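Local coordinates for protein NAD(+) phosphorylase MbcT (Mycobacterium tuberculosis, PDB 6FKG) that degrades NAD(+) by phosphorolysis as the toxin of a type II toxin-antitoxin pair, killing the cell unless its antitoxin MbcA neutralises it, at residues F54-L59 against G152-A157; D103-Q108 against G142-A147. One frame throughout, in Å; residues are numbered along the deposited sequence.

Contact 1 of 2, residues F54-L59 against G152-A157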
loop_
_atom_site.group_PDB
_atom_site.type_symbol
_atom_site.label_atom_id
_atom_site.label_comp_id
_atom_site.label_asym_id
_atom_site.label_seq_id
_atom_site.Cartn_x
_atom_site.Cartn_y
_atom_site.Cartn_z
ATOM N N PHE B 54 27.004 7.760 12.619
ATOM C CA PHE B 54 28.187 8.476 13.076
ATOM C C PHE B 54 29.188 8.597 11.954
ATOM O O PHE B 54 29.262 7.719 11.101
ATOM C CB PHE B 54 28.836 7.778 14.296
ATOM C CG PHE B 54 29.122 6.283 14.102
ATOM C CD1 PHE B 54 30.334 5.849 13.587
ATOM C CD2 PHE B 54 28.187 5.327 14.483
ATOM C CE1 PHE B 54 30.603 4.472 13.430
ATOM C CE2 PHE B 54 28.437 3.968 14.341
ATOM C CZ PHE B 54 29.644 3.532 13.813
ATOM N N PRO B 55 29.972 9.689 11.959
ATOM C CA PRO B 55 31.101 9.808 11.039
ATOM C C PRO B 55 32.154 8.770 11.373
ATOM O O PRO B 55 32.303 8.364 12.534
ATOM C CB PRO B 55 31.636 11.232 11.285
ATOM C CG PRO B 55 30.609 11.925 12.119
ATOM C CD PRO B 55 29.829 10.865 12.836
ATOM N N ALA B 56 32.875 8.326 10.355
ATOM C CA ALA B 56 33.973 7.387 10.575
ATOM C C ALA B 56 35.083 7.663 9.579
ATOM O O ALA B 56 34.817 8.040 8.440
ATOM C CB ALA B 56 33.488 5.934 10.456
ATOM N N ILE B 57 36.323 7.476 10.033
ATOM C CA ILE B 57 37.520 7.731 9.231
ATOM C C ILE B 57 38.297 6.441 9.099
ATOM O O ILE B 57 38.583 5.795 10.101
ATOM C CB ILE B 57 38.460 8.762 9.888
ATOM C CG1 ILE B 57 37.767 10.101 10.130
ATOM C CG2 ILE B 57 39.692 8.981 9.031
ATOM C CD1 ILE B 57 38.673 11.058 10.895
ATOM N N TYR B 58 38.674 6.075 7.876
ATOM C CA TYR B 58 39.446 4.859 7.665
ATOM C C TYR B 58 40.920 5.179 7.388
ATOM O O TYR B 58 41.235 5.924 6.456
ATOM C CB TYR B 58 38.825 4.058 6.517
ATOM C CG TYR B 58 37.533 3.369 6.925
ATOM C CD1 TYR B 58 36.334 4.070 6.974
ATOM C CD2 TYR B 58 37.533 2.026 7.301
ATOM C CE1 TYR B 58 35.150 3.449 7.369
ATOM C CE2 TYR B 58 36.359 1.396 7.698
ATOM C CZ TYR B 58 35.175 2.120 7.740
ATOM O OH TYR B 58 34.015 1.505 8.141
ATOM N N LEU B 59 41.808 4.640 8.228
ATOM C CA LEU B 59 43.247 4.851 8.090
ATOM C C LEU B 59 43.981 3.524 8.030
ATOM O O LEU B 59 43.485 2.526 8.521
ATOM C CB LEU B 59 43.797 5.680 9.258
ATOM C CG LEU B 59 43.069 7.021 9.458
ATOM C CD1 LEU B 59 42.358 7.025 10.787
ATOM C CD2 LEU B 59 44.045 8.161 9.396
ATOM N N GLY B 152 44.442 -1.776 9.772
ATOM C CA GLY B 152 43.552 -0.645 9.574
ATOM C C GLY B 152 43.047 -0.079 10.882
ATOM O O GLY B 152 42.974 -0.775 11.900
ATOM N N LEU B 153 42.729 1.209 10.860
ATOM C CA LEU B 153 42.129 1.875 12.002
ATOM C C LEU B 153 40.859 2.567 11.545
ATOM O O LEU B 153 40.876 3.347 10.591
ATOM C CB LEU B 153 43.093 2.891 12.613
ATOM C CG LEU B 153 42.487 3.807 13.679
ATOM C CD1 LEU B 153 41.953 2.999 14.864
ATOM C CD2 LEU B 153 43.509 4.846 14.123
ATOM N N VAL B 154 39.758 2.275 12.225
ATOM C CA VAL B 154 38.505 2.964 11.974
ATOM C C VAL B 154 38.234 3.880 13.148
ATOM O O VAL B 154 38.064 3.394 14.259
ATOM C CB VAL B 154 37.340 1.984 11.804
ATOM C CG1 VAL B 154 36.107 2.716 11.288
ATOM C CG2 VAL B 154 37.750 0.874 10.839
ATOM N N VAL B 155 38.228 5.191 12.911
ATOM C CA VAL B 155 38.039 6.157 13.989
ATOM C C VAL B 155 36.602 6.671 13.958
ATOM O O VAL B 155 36.162 7.228 12.965
ATOM C CB VAL B 155 39.023 7.343 13.874
ATOM C CG1 VAL B 155 38.852 8.284 15.060
ATOM C CG2 VAL B 155 40.449 6.833 13.810
ATOM N N THR B 156 35.874 6.484 15.050
ATOM C CA THR B 156 34.427 6.687 15.014
ATOM C C THR B 156 34.034 7.915 15.819
ATOM O O THR B 156 34.419 8.045 16.983
ATOM C CB THR B 156 33.669 5.437 15.538
ATOM O OG1 THR B 156 34.179 5.062 16.821
ATOM C CG2 THR B 156 33.868 4.249 14.598
ATOM N N ALA B 157 33.282 8.817 15.176
ATOM C CA ALA B 157 32.823 10.062 15.798
ATOM C C ALA B 157 33.993 10.808 16.448
ATOM O O ALA B 157 33.931 11.217 17.611
ATOM C CB ALA B 157 31.737 9.775 16.812
HETATM O O HOH W 1 35.281 9.999 12.894
#
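Tyr58 swings its ring beside its own backbone N (chi1 -74°), and Val154 sets CG1 anti to its N (chi1 -169°). The two side chains then run alongside each other. Val154 CG1 sits over one face of the Tyr58 ring, 4.0 Å from its centroid, a CH-pi contact. Val154 CG2 meets the same ring at Tyr58 CE2, 3.5 Å away. On the side of the sheet that carries Tyr58 and Val154, beyond Ala56, Thr156 CG2 packs obliquely on Phe54 CE1 at 3.5 Å.

Ile57, Leu59, Leu153 and Val155 fill the opposite side of the sheet. There Leu59 CD1 crosses to Val155 CG2 at 3.6 Å. The backbones form an antiparallel ladder, with Ile57-Val155 and Leu59-Leu153 as hydrogen-bonded pairs. Ala157 N extends it to Pro55 O (2.9 Å), just where a helix begins after Ala157.

Tyr58 OH is hydrogen-bonded to Asn49 OD1 and Trp48 N, and the Tyr58 ring meets Phe114 of the antitoxin chain MbcA, the partner that blocks access to the active site. Trp136 stacks on Phe54. Strands 19-30 and 89-103 pack on the Leu59 and Leu153 side, helix 39-44 on the Tyr58 side.

Contact 2 of 2, residues D103-Q108 against G142-A147; sequences DLTTPQ and GVLVPA
Leu104 and Val143 make the tight part of this contact. The side chain of Leu104 is extended (chi2 -178°), which carries CD1 to Val143 CG1 at 3.6 Å. The two side chains meet at a slant. Leu104 CB also rests 3.3 Å from Leu144 O. Leu144 O accepts the one hydrogen bond between the segments, from Leu104 N at 2.8 Å. The donor lies in the carbonyl plane. Asp103 and Leu144 form a parallel bridge here, at the end of strand 89-103. Trp48 and Val131 of helix 126-137 add to the packing on Leu104, and Ala135 of that helix touches Val143.

Thr105 and Asp103 form the looser, partly exposed side. Thr105 CG2 lies against Leu144 CG at 3.7 Å. Asp103 lies alongside Leu144, and the nearest approach of their side chains is 4.0 Å, from Asp103 OD1 to Leu144 CD2. Pro146, also partly exposed, brings CD to Leu104 O at 3.5 Å. The strand ends at Asp103, and the chain turns through Leu104 and Thr105 toward the helix. Thr106 caps the helix that starts at Pro107, its OG1 accepting from Ala109 N.

Asp103 OD1 takes two bonds from Thr105. Thr105 OG1 donates to the syn lone pair of Asp103 OD1 at 2.6 Å. The backbone N comes from above the carboxylate plane, closing an Asx turn. Arg110 binds the Leu104 and Thr105 carbonyl oxygens. The chemistry is thus divided: apolar packing and one backbone bond join the segments, while the carboxylate fixes the turn between strand and helix and would probably be stabilised as an anion by its two donors.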
loop_
_atom_site.group_PDB
_atom_site.type_symbol
_atom_site.label_atom_id
_atom_site.label_comp_id
_atom_site.label_asym_id
_atom_site.label_seq_id
_atom_site.Cartn_x
_atom_site.Cartn_y
_atom_site.Cartn_z
ATOM N N ASP B 103 40.768 -3.835 19.915
ATOM C CA ASP B 103 41.855 -4.466 19.163
ATOM C C ASP B 103 41.421 -5.781 18.538
ATOM O O ASP B 103 41.346 -6.793 19.219
ATOM C CB ASP B 103 43.067 -4.712 20.067
ATOM C CG ASP B 103 44.260 -5.272 19.309
ATOM O OD1 ASP B 103 44.209 -5.385 18.063
ATOM O OD2 ASP B 103 45.263 -5.591 19.968
ATOM N N LEU B 104 41.177 -5.767 17.230
ATOM C CA LEU B 104 40.769 -6.979 16.524
ATOM C C LEU B 104 41.883 -7.496 15.609
ATOM O O LEU B 104 41.613 -8.199 14.634
ATOM C CB LEU B 104 39.499 -6.716 15.701
ATOM C CG LEU B 104 38.285 -6.249 16.508
ATOM C CD1 LEU B 104 37.053 -6.062 15.603
ATOM C CD2 LEU B 104 37.983 -7.214 17.644
ATOM N N THR B 105 43.131 -7.154 15.920
ATOM C CA THR B 105 44.246 -7.595 15.082
ATOM C C THR B 105 44.647 -9.034 15.381
ATOM O O THR B 105 45.351 -9.655 14.585
ATOM C CB THR B 105 45.477 -6.671 15.232
ATOM O OG1 THR B 105 45.912 -6.669 16.593
ATOM C CG2 THR B 105 45.115 -5.234 14.795
ATOM N N THR B 106 44.193 -9.581 16.507
ATOM C CA THR B 106 44.504 -10.974 16.826
ATOM C C THR B 106 43.340 -11.880 16.433
ATOM O O THR B 106 42.187 -11.452 16.441
ATOM C CB THR B 106 44.813 -11.167 18.325
ATOM O OG1 THR B 106 43.626 -10.942 19.094
ATOM C CG2 THR B 106 45.902 -10.196 18.773
ATOM N N PRO B 107 43.639 -13.136 16.069
ATOM C CA PRO B 107 42.572 -14.089 15.743
ATOM C C PRO B 107 41.699 -14.421 16.953
ATOM O O PRO B 107 40.498 -14.640 16.793
ATOM C CB PRO B 107 43.343 -15.322 15.258
ATOM C CG PRO B 107 44.680 -15.201 15.899
ATOM C CD PRO B 107 44.974 -13.736 15.907
ATOM N N GLN B 108 42.289 -14.441 18.143
ATOM C CA GLN B 108 41.515 -14.672 19.362
ATOM C C GLN B 108 40.419 -13.608 19.533
ATOM O O GLN B 108 39.268 -13.916 19.880
ATOM C CB GLN B 108 42.428 -14.683 20.586
ATOM C CG GLN B 108 41.745 -14.207 21.863
ATOM C CD GLN B 108 42.510 -14.577 23.120
ATOM O OE1 GLN B 108 43.242 -15.569 23.144
ATOM N NE2 GLN B 108 42.335 -13.786 24.177
ATOM N N GLY B 142 37.617 3.840 18.565
ATOM C CA GLY B 142 37.725 3.249 17.251
ATOM C C GLY B 142 37.978 1.764 17.293
ATOM O O GLY B 142 37.897 1.132 18.347
ATOM N N VAL B 143 38.287 1.202 16.131
ATOM C CA VAL B 143 38.527 -0.228 16.038
ATOM C C VAL B 143 39.799 -0.460 15.225
ATOM O O VAL B 143 39.972 0.119 14.147
ATOM C CB VAL B 143 37.347 -0.971 15.376
ATOM C CG1 VAL B 143 37.589 -2.490 15.410
ATOM C CG2 VAL B 143 36.000 -0.613 16.072
ATOM N N LEU B 144 40.684 -1.297 15.756
ATOM C CA LEU B 144 41.906 -1.655 15.064
ATOM C C LEU B 144 41.686 -3.014 14.434
ATOM O O LEU B 144 41.322 -3.984 15.120
ATOM C CB LEU B 144 43.090 -1.674 16.027
ATOM C CG LEU B 144 44.497 -1.594 15.449
ATOM C CD1 LEU B 144 44.724 -0.201 14.866
ATOM C CD2 LEU B 144 45.483 -1.902 16.562
ATOM N N VAL B 145 41.890 -3.078 13.124
ATOM C CA VAL B 145 41.406 -4.201 12.342
ATOM C C VAL B 145 42.501 -4.728 11.447
ATOM O O VAL B 145 43.434 -4.003 11.107
ATOM C CB VAL B 145 40.183 -3.793 11.468
ATOM C CG1 VAL B 145 39.031 -3.295 12.337
ATOM C CG2 VAL B 145 40.573 -2.707 10.432
ATOM N N PRO B 146 42.399 -5.997 11.049
ATOM C CA PRO B 146 43.365 -6.403 10.024
ATOM C C PRO B 146 42.968 -5.766 8.691
ATOM O O PRO B 146 41.788 -5.493 8.470
ATOM C CB PRO B 146 43.234 -7.925 9.996
ATOM C CG PRO B 146 41.813 -8.177 10.413
ATOM C CD PRO B 146 41.384 -7.032 11.313
ATOM N N ALA B 147 43.944 -5.514 7.830
ATOM C CA ALA B 147 43.667 -5.041 6.485
ATOM C C ALA B 147 44.478 -5.875 5.511
ATOM O O ALA B 147 45.464 -6.517 5.911
ATOM C CB ALA B 147 43.996 -3.566 6.347
#

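How the contacts relate
The centres of contacts 1 and 2 lie about 13 Å apart in one mixed sheet within the RES domain. Strands 142-147 and 150-156 follow each other in the chain and pair antiparallel, so the two contacts touch directly. Gly152 N lies 2.8 Å from Val145 O, and Val154 O lies 2.9 Å from Val143 N, both probable hydrogen bonds. The segments come in the order 54-59, 103-108, 142-147, 152-157, so contact 2 falls between the two halves of contact 1. Four strands of the sheet lie in the order 56-60, 150-156, 142-147, 89-103. They link the buried contact 1, whose Tyr58 meets the antitoxin, to the partly exposed strand-to-helix turn of contact 2.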